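Probable acetyltransferase (Thermus thermophilus, PDB 3EXN) probably transfers an acyl group, most likely the acetyl of bound acetyl coenzyme A, to an acceptor, as GNAT-fold enzymes do. Local coordinates at residues G82-E87 / R122-V127; L105-L110 / Q139-R144; K133-F138 / T152-V157. One frame throughout, in Å; residues are numbered along the deposited sequence.

In the fold
Contacts 2 and 3 border the bound acetyl coenzyme A, whereas contact 1 lies at the surface and meets the ligand only through the far end of its strand, 122-128. Contact 3 sets helix 132-140 against strand 153-159, which neighbours strand 122-128 in the sheet, with V127 N probably bonded to T154 O at 2.8 Å. The centres of contacts 1 and 3 are about 14 Å apart. Contact 2, its centre about 11 Å from that of contact 3, shares helix 132-140 with it, and F143 N probably bonds to F138 O at 3.0 Å. Contact 2 supplies the pyrophosphate end of the pocket, contact 3 the wall along the pantetheine arm.

Contact 1 of 3, residues G82-E87 / R122-V127; sequences GYPEAE and RLYAVV. With ACO (acetyl coenzyme *a), chain C.
P84, in the loop between the antiparallel strands 72-81 and 89-96, lays its ring against Y124 near the start of strand 122-128, so that a surface turn is closed onto the central sheet. P84 CG stands over one face of the phenol ring, 4.1 Å from its centroid and 22° off the ring normal, which is a CH-pi contact. Displacement toward the rim brings P84 CD to within 3.6 Å of Y124 CD2. Proline suits this place because its compact, rigid ring lays CG and CD, the latter polarised by the neighbouring nitrogen, against an electron-rich face. Tyrosine offers that broad face at the border of the protein. Its CG lies anti to the carbonyl carbon (chi1 -74°), which turns the ring to P84; T90 and V157 touch the same side chain from the strands that flank it.

The peptide between Y83 and P84 is cis. This linkage bends the turn, and P84 CB packs over one face of the Y83 ring, 4.0 Å above its plane. Glycine at G82 suits the bend at the start of the loop.

In the GNAT fold the strands corresponding to 89-96 and 122-128 are parallel neighbours that splay apart to admit the cofactor, and Y124 sits where they are still joined, its backbone bonded to A89. Farther along, V126 O comes within 3.1 Å of the acetyl carbon CH3 of the ligand, and V127 CA passes 3.9 Å from the sulfur S1P. Near the loop's other end, E87 runs beside R122, which is held through its backbone by A89 and has a long, weak ion pair with D88.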
loop_
_atom_site.group_PDB
_atom_site.type_symbol
_atom_site.label_atom_id
_atom_site.label_comp_id
_atom_site.label_asym_id
_atom_site.label_seq_id
_atom_site.Cartn_x
_atom_site.Cartn_y
_atom_site.Cartn_z
ATOM N N GLY A 82 0.584 -1.910 15.142
ATOM C CA GLY A 82 1.317 -2.572 16.210
ATOM C C GLY A 82 2.719 -3.014 15.803
ATOM O O GLY A 82 3.364 -3.773 16.548
ATOM N N TYR A 83 3.191 -2.529 14.651
ATOM C CA TYR A 83 4.547 -2.778 14.162
ATOM C C TYR A 83 5.130 -1.408 13.742
ATOM O O TYR A 83 4.477 -0.672 13.011
ATOM C CB TYR A 83 4.576 -3.763 12.968
ATOM C CG TYR A 83 5.989 -4.178 12.616
ATOM C CD1 TYR A 83 6.582 -5.283 13.206
ATOM C CD2 TYR A 83 6.746 -3.421 11.765
ATOM C CE1 TYR A 83 7.905 -5.609 12.926
ATOM C CE2 TYR A 83 8.039 -3.727 11.500
ATOM C CZ TYR A 83 8.619 -4.825 12.058
ATOM O OH TYR A 83 9.943 -5.094 11.744
ATOM N N PRO A 84 6.372 -1.091 14.141
ATOM C CA PRO A 84 7.340 -1.891 14.859
ATOM C C PRO A 84 7.052 -1.967 16.351
ATOM O O PRO A 84 7.526 -2.904 17.027
ATOM C CB PRO A 84 8.678 -1.164 14.615
ATOM C CG PRO A 84 8.317 0.231 14.248
ATOM C CD PRO A 84 6.932 0.201 13.681
ATOM N N GLU A 85 6.315 -0.993 16.870
ATOM C CA GLU A 85 5.868 -1.015 18.251
ATOM C C GLU A 85 4.345 -0.996 18.354
ATOM O O GLU A 85 3.662 -0.545 17.453
ATOM C CB GLU A 85 6.429 0.192 18.999
ATOM C CG GLU A 85 7.928 0.361 18.783
ATOM C CD GLU A 85 8.720 0.034 19.991
ATOM O OE1 GLU A 85 8.711 0.872 20.928
ATOM O OE2 GLU A 85 9.361 -1.044 20.009
ATOM N N ALA A 86 3.862 -1.479 19.504
ATOM C CA ALA A 86 2.452 -1.638 19.803
ATOM C C ALA A 86 1.628 -0.402 19.458
ATOM O O ALA A 86 0.487 -0.549 18.999
ATOM C CB ALA A 86 2.281 -1.965 21.322
ATOM N N GLU A 87 2.206 0.791 19.712
ATOM C CA GLU A 87 1.518 2.091 19.522
ATOM C C GLU A 87 1.576 2.678 18.109
ATOM O O GLU A 87 0.957 3.722 17.847
ATOM C CB GLU A 87 2.125 3.141 20.437
ATOM C CG GLU A 87 2.211 2.712 21.881
ATOM C CD GLU A 87 3.500 1.979 22.251
ATOM O OE1 GLU A 87 4.058 1.237 21.405
ATOM O OE2 GLU A 87 3.937 2.136 23.420
ATOM N N ARG A 122 2.662 6.920 15.503
ATOM C CA ARG A 122 3.457 7.238 14.298
ATOM C C ARG A 122 3.096 6.268 13.205
ATOM O O ARG A 122 2.792 5.116 13.500
ATOM C CB ARG A 122 4.974 7.039 14.497
ATOM C CG ARG A 122 5.545 7.530 15.801
ATOM C CD ARG A 122 6.886 6.914 16.093
ATOM N NE ARG A 122 7.132 6.893 17.527
ATOM C CZ ARG A 122 7.390 7.967 18.270
ATOM N NH1 ARG A 122 7.451 9.186 17.725
ATOM N NH2 ARG A 122 7.604 7.827 19.578
ATOM N N LEU A 123 3.241 6.725 11.962
ATOM C CA LEU A 123 3.001 5.893 10.753
ATOM C C LEU A 123 4.312 5.758 9.998
ATOM O O LEU A 123 4.849 6.733 9.486
ATOM C CB LEU A 123 1.922 6.546 9.879
ATOM C CG LEU A 123 1.560 5.804 8.592
ATOM C CD1 LEU A 123 1.127 4.383 8.891
ATOM C CD2 LEU A 123 0.445 6.557 7.821
ATOM N N TYR A 124 4.811 4.522 9.909
ATOM C CA TYR A 124 6.040 4.246 9.175
ATOM C C TYR A 124 5.635 3.810 7.783
ATOM O O TYR A 124 4.504 3.400 7.613
ATOM C CB TYR A 124 6.810 3.109 9.835
ATOM C CG TYR A 124 7.534 3.499 11.155
ATOM C CD1 TYR A 124 8.892 3.832 11.163
ATOM C CD2 TYR A 124 6.855 3.507 12.379
ATOM C CE1 TYR A 124 9.563 4.173 12.379
ATOM C CE2 TYR A 124 7.510 3.862 13.576
ATOM C CZ TYR A 124 8.865 4.191 13.557
ATOM O OH TYR A 124 9.529 4.524 14.747
ATOM N N ALA A 125 6.583 3.908 6.857
ATOM C CA ALA A 125 6.484 3.388 5.467
ATOM C C ALA A 125 7.831 2.724 5.153
ATOM O O ALA A 125 8.885 3.296 5.458
ATOM C CB ALA A 125 6.215 4.539 4.525
ATOM N N VAL A 126 7.793 1.506 4.564
ATOM C CA VAL A 126 9.009 0.748 4.206
ATOM C C VAL A 126 9.055 0.603 2.689
ATOM O O VAL A 126 8.076 0.166 2.091
ATOM C CB VAL A 126 9.134 -0.599 4.892
ATOM C CG1 VAL A 126 7.855 -1.481 4.702
ATOM C CG2 VAL A 126 10.446 -1.315 4.421
ATOM N N VAL A 127 10.159 1.064 2.084
ATOM C CA VAL A 127 10.307 1.060 0.638
ATOM C C VAL A 127 11.273 -0.058 0.248
ATOM O O VAL A 127 12.327 -0.196 0.861
ATOM C CB VAL A 127 10.831 2.394 0.106
ATOM C CG1 VAL A 127 11.002 2.301 -1.436
ATOM C CG2 VAL A 127 9.896 3.548 0.525
HETATM O O5B ACO C . 1.404 12.305 -6.108
HETATM P P1A ACO C . 0.150 11.337 -6.572
HETATM O O1A ACO C . -0.264 11.754 -7.983
HETATM O O2A ACO C . -0.788 11.190 -5.384
HETATM O O3A ACO C . 0.963 9.930 -6.689
HETATM P P2A ACO C . 0.334 8.576 -7.248
HETATM O O4A ACO C . 1.075 8.303 -8.560
HETATM O O5A ACO C . -1.171 8.644 -7.348
HETATM O O6A ACO C . 0.846 7.575 -6.044
HETATM C CBP ACO C . 2.648 5.901 -5.789
HETATM C CCP ACO C . 2.228 7.379 -5.691
HETATM C CDP ACO C . 1.826 5.172 -4.742
HETATM C CEP ACO C . 4.126 5.711 -5.460
HETATM C CAP ACO C . 2.339 5.354 -7.209
HETATM O OAP ACO C . 3.118 6.056 -8.213
HETATM C C9P ACO C . 2.662 3.882 -7.377
HETATM O O9P ACO C . 1.825 3.013 -7.180
HETATM N N8P ACO C . 3.896 3.587 -7.779
HETATM C C7P ACO C . 4.339 2.211 -8.077
HETATM C C6P ACO C . 4.293 1.271 -6.872
HETATM C C5P ACO C . 5.143 1.805 -5.728
HETATM O O5P ACO C . 6.281 2.285 -5.917
HETATM N N4P ACO C . 4.573 1.725 -4.516
HETATM C C3P ACO C . 5.263 2.172 -3.326
HETATM C C2P ACO C . 6.045 1.053 -2.685
HETATM S S1P ACO C . 6.867 1.564 -1.169
HETATM C C ACO C . 5.504 1.470 -0.169
HETATM O O ACO C . 4.449 1.146 -0.649
HETATM C CH3 ACO C . 5.611 1.789 1.310
#

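Contact 2 of 3, residues L105-L110 / Q139-R144; sequences LGRQAL and QAQGFR. With ACO (acetyl coenzyme *a), chain C.
R107 and Q141 mark the closest backbone approach, 7.5 Å between their CA atoms, where the first turns of helix 105-115 face the end of helix 132-140. That end is a Schellman motif: G142, at a positive phi that suits glycine, sends its N to Q139 O, and F143 N probably bonds to F138 O. R107 reaches across with CG anti to its own nitrogen (chi1 175°) and an extended chain, and NH1 donates to Q141 OE1. The 2.5 Å separation is unusually short, so its exact value is doubtful. OE1 lies in the guanidinium plane, and NH1 stands almost in line with the Q141 carbonyl bond, while the two planes are turned 47° apart. Glutamine suits the place because its chain, bent at chi2 (-52°), brings OE1 to R107 while CG packs near L110 CD2. Beneath, L110 CD2 meets F143 CE2 at 3.8 Å on the buried side.

Backbone nitrogens hold the ligand's pyrophosphate: G106 N to O5A at 2.8 Å and R107 N to O2A at 2.9 Å. This is the QxxGxG form of the GNAT signature, and a side chain at G106 would clash with O6A. F143 meets F138 edge-to-face and touches Y156 of strand 153-159, while L110 leans on L91 of strand 89-96.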
loop_
_atom_site.group_PDB
_atom_site.type_symbol
_atom_site.label_atom_id
_atom_site.label_comp_id
_atom_site.label_asym_id
_atom_site.label_seq_id
_atom_site.Cartn_x
_atom_site.Cartn_y
_atom_site.Cartn_z
ATOM N N LEU A 105 -4.169 10.179 -6.670
ATOM C CA LEU A 105 -4.856 9.102 -5.951
ATOM C C LEU A 105 -4.021 8.480 -4.803
ATOM O O LEU A 105 -4.592 8.087 -3.764
ATOM C CB LEU A 105 -5.317 8.035 -6.910
ATOM C CG LEU A 105 -6.303 8.458 -7.984
ATOM C CD1 LEU A 105 -6.498 7.339 -8.942
ATOM C CD2 LEU A 105 -7.692 8.899 -7.429
ATOM N N GLY A 106 -2.694 8.464 -4.959
ATOM C CA GLY A 106 -1.782 7.943 -3.920
ATOM C C GLY A 106 -1.908 8.814 -2.689
ATOM O O GLY A 106 -2.090 8.300 -1.561
ATOM N N ARG A 107 -1.873 10.135 -2.897
ATOM C CA ARG A 107 -2.006 11.053 -1.765
ATOM C C ARG A 107 -3.391 10.934 -1.088
ATOM O O ARG A 107 -3.504 10.910 0.129
ATOM C CB ARG A 107 -1.769 12.528 -2.190
ATOM C CG ARG A 107 -2.042 13.469 -1.019
ATOM C CD ARG A 107 -1.687 14.948 -1.289
ATOM N NE ARG A 107 -2.181 15.801 -0.203
ATOM C CZ ARG A 107 -1.625 15.933 1.015
ATOM N NH1 ARG A 107 -0.514 15.275 1.363
ATOM N NH2 ARG A 107 -2.184 16.747 1.913
ATOM N N GLN A 108 -4.430 10.814 -1.884
ATOM C CA GLN A 108 -5.788 10.727 -1.345
ATOM C C GLN A 108 -5.927 9.452 -0.482
ATOM O O GLN A 108 -6.539 9.510 0.604
ATOM C CB GLN A 108 -6.839 10.722 -2.459
ATOM C CG GLN A 108 -8.272 10.895 -1.895
ATOM C CD GLN A 108 -9.372 10.800 -2.930
ATOM O OE1 GLN A 108 -9.177 11.060 -4.141
ATOM N NE2 GLN A 108 -10.523 10.411 -2.467
ATOM N N ALA A 109 -5.359 8.336 -0.973
ATOM C CA ALA A 109 -5.484 7.022 -0.291
ATOM C C ALA A 109 -4.769 7.097 1.071
ATOM O O ALA A 109 -5.270 6.626 2.102
ATOM C CB ALA A 109 -4.903 5.888 -1.144
ATOM N N LEU A 110 -3.605 7.733 1.061
ATOM C CA LEU A 110 -2.812 7.869 2.271
ATOM C C LEU A 110 -3.513 8.749 3.310
ATOM O O LEU A 110 -3.534 8.417 4.537
ATOM C CB LEU A 110 -1.461 8.476 1.916
ATOM C CG LEU A 110 -0.321 8.356 2.882
ATOM C CD1 LEU A 110 -0.135 6.888 3.314
ATOM C CD2 LEU A 110 0.924 8.916 2.156
ATOM N N GLN A 139 8.502 11.323 0.916
ATOM C CA GLN A 139 9.093 12.544 1.514
ATOM C C GLN A 139 8.174 13.767 1.297
ATOM O O GLN A 139 7.970 14.606 2.219
ATOM C CB GLN A 139 10.499 12.800 0.969
ATOM C CG GLN A 139 11.569 11.734 1.348
ATOM C CD GLN A 139 12.486 12.234 2.463
ATOM O OE1 GLN A 139 12.048 12.981 3.373
ATOM N NE2 GLN A 139 13.751 11.856 2.403
ATOM N N ALA A 140 7.607 13.859 0.101
ATOM C CA ALA A 140 6.712 14.965 -0.260
ATOM C C ALA A 140 5.490 14.987 0.616
ATOM O O ALA A 140 4.968 16.058 0.909
ATOM C CB ALA A 140 6.302 14.894 -1.756
ATOM N N GLN A 141 5.069 13.814 1.097
ATOM C CA GLN A 141 3.885 13.718 1.975
ATOM C C GLN A 141 4.236 13.859 3.448
ATOM O O GLN A 141 3.375 13.690 4.309
ATOM C CB GLN A 141 3.187 12.383 1.782
ATOM C CG GLN A 141 2.864 12.086 0.368
ATOM C CD GLN A 141 2.106 13.221 -0.304
ATOM O OE1 GLN A 141 1.121 13.706 0.233
ATOM N NE2 GLN A 141 2.552 13.628 -1.500
ATOM N N GLY A 142 5.506 14.135 3.741
ATOM C CA GLY A 142 5.902 14.431 5.107
ATOM C C GLY A 142 6.575 13.290 5.862
ATOM O O GLY A 142 6.801 13.421 7.076
ATOM N N PHE A 143 6.884 12.193 5.169
ATOM C CA PHE A 143 7.641 11.042 5.749
ATOM C C PHE A 143 9.150 11.326 5.694
ATOM O O PHE A 143 9.715 11.470 4.629
ATOM C CB PHE A 143 7.350 9.735 5.026
ATOM C CG PHE A 143 5.957 9.210 5.254
ATOM C CD1 PHE A 143 5.750 8.111 6.063
ATOM C CD2 PHE A 143 4.854 9.834 4.668
ATOM C CE1 PHE A 143 4.492 7.622 6.283
ATOM C CE2 PHE A 143 3.559 9.349 4.882
ATOM C CZ PHE A 143 3.378 8.243 5.688
ATOM N N ARG A 144 9.805 11.408 6.836
ATOM C CA ARG A 144 11.274 11.563 6.841
ATOM C C ARG A 144 12.045 10.236 6.947
ATOM O O ARG A 144 11.517 9.230 7.496
ATOM C CB ARG A 144 11.725 12.489 7.975
ATOM C CG ARG A 144 11.508 11.875 9.304
ATOM C CD ARG A 144 12.300 12.502 10.372
ATOM N NE ARG A 144 12.376 11.588 11.518
ATOM C CZ ARG A 144 13.426 10.819 11.851
ATOM N NH1 ARG A 144 14.570 10.833 11.160
ATOM N NH2 ARG A 144 13.340 10.047 12.933
HETATM O O5B ACO C . 1.404 12.305 -6.108
HETATM P P1A ACO C . 0.150 11.337 -6.572
HETATM O O1A ACO C . -0.264 11.754 -7.983
HETATM O O2A ACO C . -0.788 11.190 -5.384
HETATM O O3A ACO C . 0.963 9.930 -6.689
HETATM P P2A ACO C . 0.334 8.576 -7.248
HETATM O O4A ACO C . 1.075 8.303 -8.560
HETATM O O5A ACO C . -1.171 8.644 -7.348
HETATM O O6A ACO C . 0.846 7.575 -6.044
HETATM C CBP ACO C . 2.648 5.901 -5.789
HETATM C CCP ACO C . 2.228 7.379 -5.691
HETATM C CDP ACO C . 1.826 5.172 -4.742
HETATM C CEP ACO C . 4.126 5.711 -5.460
HETATM C CAP ACO C . 2.339 5.354 -7.209
HETATM O OAP ACO C . 3.118 6.056 -8.213
HETATM C C9P ACO C . 2.662 3.882 -7.377
HETATM O O9P ACO C . 1.825 3.013 -7.180
HETATM N N8P ACO C . 3.896 3.587 -7.779
HETATM C C7P ACO C . 4.339 2.211 -8.077
HETATM C C6P ACO C . 4.293 1.271 -6.872
HETATM C C5P ACO C . 5.143 1.805 -5.728
HETATM O O5P ACO C . 6.281 2.285 -5.917
HETATM N N4P ACO C . 4.573 1.725 -4.516
HETATM C C3P ACO C . 5.263 2.172 -3.326
HETATM C C2P ACO C . 6.045 1.053 -2.685
HETATM S S1P ACO C . 6.867 1.564 -1.169
HETATM C C ACO C . 5.504 1.470 -0.169
HETATM O O ACO C . 4.449 1.146 -0.649
HETATM C CH3 ACO C . 5.611 1.789 1.310
#

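Contact 3 of 3, residues K133-F138 / T152-V157; sequences KAKAFF and TLTWYV. With ACO (acetyl coenzyme *a), chain C.
K135 and Y156 make most of the van der Waals contact between helix 132-140 and strand 153-159. The lysine's methylenes cross the tyrosine side chain at about a right angle and pass its phenol oxygen, CD and CG of K135 both coming 3.2 Å from Y156 OH. CG also lies at a slant to the phenol ring. A long chain is useful here: K135 CG stands anti to its carbonyl carbon (chi1 -58°), and full extension beyond it carries the ammonium group past Y156 to the next inward-facing residue of the strand.

The polar part is slight. K135 NZ donates a weak hydrogen bond, 3.4 Å long, to T154 OG1, which a short, branched threonine can offer without leaving the strand. With an alanine here the chain ends at CB, which is likely to uncover the hydroxyl end of Y156, deprive T154 OG1 of its weak donor and open a gap between helix and strand.

The remaining contacts are with acetyl coenzyme A. F137 turns one face to the pantetheine carbon CCP, 3.6 Å above the ring plane. F138 CZ lies 3.6 Å from the acetyl CH3. The small A134 lets the arm pass with its CB 3.7 Å from O5P. K133 CE approaches the hydroxyl oxygen OAP, and K133 NZ is itself bonded to Q101.

Strand 122-128, this helix and strand 144-148 form a beta-alpha-beta crossover, with strand 153-159 inserted antiparallel between the two strands, the topology of the C-terminal half of GNAT acetyltransferases, whose helix here lines the cofactor pocket.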
loop_
_atom_site.group_PDB
_atom_site.type_symbol
_atom_site.label_atom_id
_atom_site.label_comp_id
_atom_site.label_asym_id
_atom_site.label_seq_id
_atom_site.Cartn_x
_atom_site.Cartn_y
_atom_site.Cartn_z
ATOM N N LYS A 133 11.716 7.058 -6.943
ATOM C CA LYS A 133 10.378 7.647 -7.168
ATOM C C LYS A 133 9.404 7.502 -5.998
ATOM O O LYS A 133 8.636 8.448 -5.684
ATOM C CB LYS A 133 9.733 7.015 -8.397
ATOM C CG LYS A 133 8.174 6.941 -8.368
ATOM C CD LYS A 133 7.669 6.111 -9.566
ATOM C CE LYS A 133 6.166 5.834 -9.554
ATOM N NZ LYS A 133 5.619 5.613 -10.945
ATOM N N ALA A 134 9.371 6.310 -5.397
ATOM C CA ALA A 134 8.539 6.068 -4.213
ATOM C C ALA A 134 9.095 6.849 -3.024
ATOM O O ALA A 134 8.351 7.425 -2.243
ATOM C CB ALA A 134 8.455 4.534 -3.877
ATOM N N LYS A 135 10.420 6.858 -2.883
ATOM C CA LYS A 135 11.053 7.630 -1.804
ATOM C C LYS A 135 10.737 9.122 -1.926
ATOM O O LYS A 135 10.403 9.803 -0.923
ATOM C CB LYS A 135 12.566 7.379 -1.810
ATOM C CG LYS A 135 12.939 5.901 -1.639
ATOM C CD LYS A 135 14.481 5.746 -1.668
ATOM C CE LYS A 135 14.904 4.336 -1.274
ATOM N NZ LYS A 135 16.384 4.130 -1.428
ATOM N N ALA A 136 10.805 9.654 -3.134
ATOM C CA ALA A 136 10.435 11.073 -3.369
ATOM C C ALA A 136 8.943 11.341 -3.004
ATOM O O ALA A 136 8.614 12.368 -2.377
ATOM C CB ALA A 136 10.736 11.465 -4.835
ATOM N N PHE A 137 8.050 10.405 -3.368
ATOM C CA PHE A 137 6.630 10.539 -3.025
ATOM C C PHE A 137 6.396 10.634 -1.523
ATOM O O PHE A 137 5.688 11.543 -1.045
ATOM C CB PHE A 137 5.824 9.364 -3.584
ATOM C CG PHE A 137 4.406 9.309 -3.077
ATOM C CD1 PHE A 137 3.413 10.108 -3.624
ATOM C CD2 PHE A 137 4.067 8.451 -2.045
ATOM C CE1 PHE A 137 2.100 10.043 -3.147
ATOM C CE2 PHE A 137 2.771 8.386 -1.561
ATOM C CZ PHE A 137 1.783 9.196 -2.124
ATOM N N PHE A 138 6.937 9.670 -0.781
ATOM C CA PHE A 138 6.749 9.646 0.673
ATOM C C PHE A 138 7.326 10.863 1.359
ATOM O O PHE A 138 6.705 11.387 2.288
ATOM C CB PHE A 138 7.225 8.307 1.311
ATOM C CG PHE A 138 6.266 7.146 1.044
ATOM C CD1 PHE A 138 5.038 7.055 1.707
ATOM C CD2 PHE A 138 6.589 6.164 0.105
ATOM C CE1 PHE A 138 4.142 6.005 1.409
ATOM C CE2 PHE A 138 5.699 5.130 -0.188
ATOM C CZ PHE A 138 4.481 5.058 0.453
ATOM N N THR A 152 18.170 -4.014 0.542
ATOM C CA THR A 152 16.876 -4.116 -0.139
ATOM C C THR A 152 15.753 -3.188 0.416
ATOM O O THR A 152 14.749 -2.963 -0.264
ATOM C CB THR A 152 16.396 -5.597 -0.092
ATOM O OG1 THR A 152 16.062 -5.965 1.259
ATOM C CG2 THR A 152 17.506 -6.549 -0.598
ATOM N N LEU A 153 15.951 -2.638 1.618
ATOM C CA LEU A 153 14.892 -1.921 2.376
ATOM C C LEU A 153 15.292 -0.517 2.848
ATOM O O LEU A 153 16.441 -0.311 3.198
ATOM C CB LEU A 153 14.537 -2.711 3.657
ATOM C CG LEU A 153 13.739 -3.999 3.602
ATOM C CD1 LEU A 153 13.413 -4.470 5.012
ATOM C CD2 LEU A 153 12.458 -3.727 2.837
ATOM N N THR A 154 14.339 0.418 2.868
ATOM C CA THR A 154 14.545 1.761 3.480
ATOM C C THR A 154 13.333 2.179 4.279
ATOM O O THR A 154 12.218 2.039 3.797
ATOM C CB THR A 154 14.811 2.886 2.444
ATOM O OG1 THR A 154 15.817 2.461 1.532
ATOM C CG2 THR A 154 15.278 4.192 3.158
ATOM N N TRP A 155 13.560 2.714 5.486
ATOM C CA TRP A 155 12.479 3.085 6.400
ATOM C C TRP A 155 12.300 4.608 6.511
ATOM O O TRP A 155 13.280 5.347 6.595
ATOM C CB TRP A 155 12.751 2.511 7.790
ATOM C CG TRP A 155 12.567 1.029 7.841
ATOM C CD1 TRP A 155 13.479 0.070 7.483
ATOM C CD2 TRP A 155 11.387 0.342 8.208
ATOM N NE1 TRP A 155 12.934 -1.174 7.628
ATOM C CE2 TRP A 155 11.652 -1.040 8.085
ATOM C CE3 TRP A 155 10.127 0.755 8.650
ATOM C CZ2 TRP A 155 10.705 -2.002 8.369
ATOM C CZ3 TRP A 155 9.187 -0.199 8.948
ATOM C CH2 TRP A 155 9.481 -1.570 8.805
ATOM N N TYR A 156 11.026 5.011 6.564
ATOM C CA TYR A 156 10.570 6.413 6.715
ATOM C C TYR A 156 9.440 6.490 7.756
ATOM O O TYR A 156 8.746 5.503 7.995
ATOM C CB TYR A 156 10.024 6.904 5.379
ATOM C CG TYR A 156 11.037 6.940 4.281
ATOM C CD1 TYR A 156 11.733 8.111 3.973
ATOM C CD2 TYR A 156 11.293 5.788 3.512
ATOM C CE1 TYR A 156 12.696 8.139 2.953
ATOM C CE2 TYR A 156 12.255 5.807 2.503
ATOM C CZ TYR A 156 12.964 6.991 2.235
ATOM O OH TYR A 156 13.903 7.030 1.215
ATOM N N VAL A 157 9.198 7.684 8.325
ATOM C CA VAL A 157 8.164 7.859 9.354
ATOM C C VAL A 157 7.500 9.246 9.312
ATOM O O VAL A 157 8.155 10.266 9.002
ATOM C CB VAL A 157 8.714 7.626 10.792
ATOM C CG1 VAL A 157 9.713 8.731 11.213
ATOM C CG2 VAL A 157 7.555 7.457 11.787
HETATM O O5B ACO C . 1.404 12.305 -6.108
HETATM P P1A ACO C . 0.150 11.337 -6.572
HETATM O O1A ACO C . -0.264 11.754 -7.983
HETATM O O2A ACO C . -0.788 11.190 -5.384
HETATM O O3A ACO C . 0.963 9.930 -6.689
HETATM P P2A ACO C . 0.334 8.576 -7.248
HETATM O O4A ACO C . 1.075 8.303 -8.560
HETATM O O5A ACO C . -1.171 8.644 -7.348
HETATM O O6A ACO C . 0.846 7.575 -6.044
HETATM C CBP ACO C . 2.648 5.901 -5.789
HETATM C CCP ACO C . 2.228 7.379 -5.691
HETATM C CDP ACO C . 1.826 5.172 -4.742
HETATM C CEP ACO C . 4.126 5.711 -5.460
HETATM C CAP ACO C . 2.339 5.354 -7.209
HETATM O OAP ACO C . 3.118 6.056 -8.213
HETATM C C9P ACO C . 2.662 3.882 -7.377
HETATM O O9P ACO C . 1.825 3.013 -7.180
HETATM N N8P ACO C . 3.896 3.587 -7.779
HETATM C C7P ACO C . 4.339 2.211 -8.077
HETATM C C6P ACO C . 4.293 1.271 -6.872
HETATM C C5P ACO C . 5.143 1.805 -5.728
HETATM O O5P ACO C . 6.281 2.285 -5.917
HETATM N N4P ACO C . 4.573 1.725 -4.516
HETATM C C3P ACO C . 5.263 2.172 -3.326
HETATM C C2P ACO C . 6.045 1.053 -2.685
HETATM S S1P ACO C . 6.867 1.564 -1.169
HETATM C C ACO C . 5.504 1.470 -0.169
HETATM O O ACO C . 4.449 1.146 -0.649
HETATM C CH3 ACO C . 5.611 1.789 1.310
#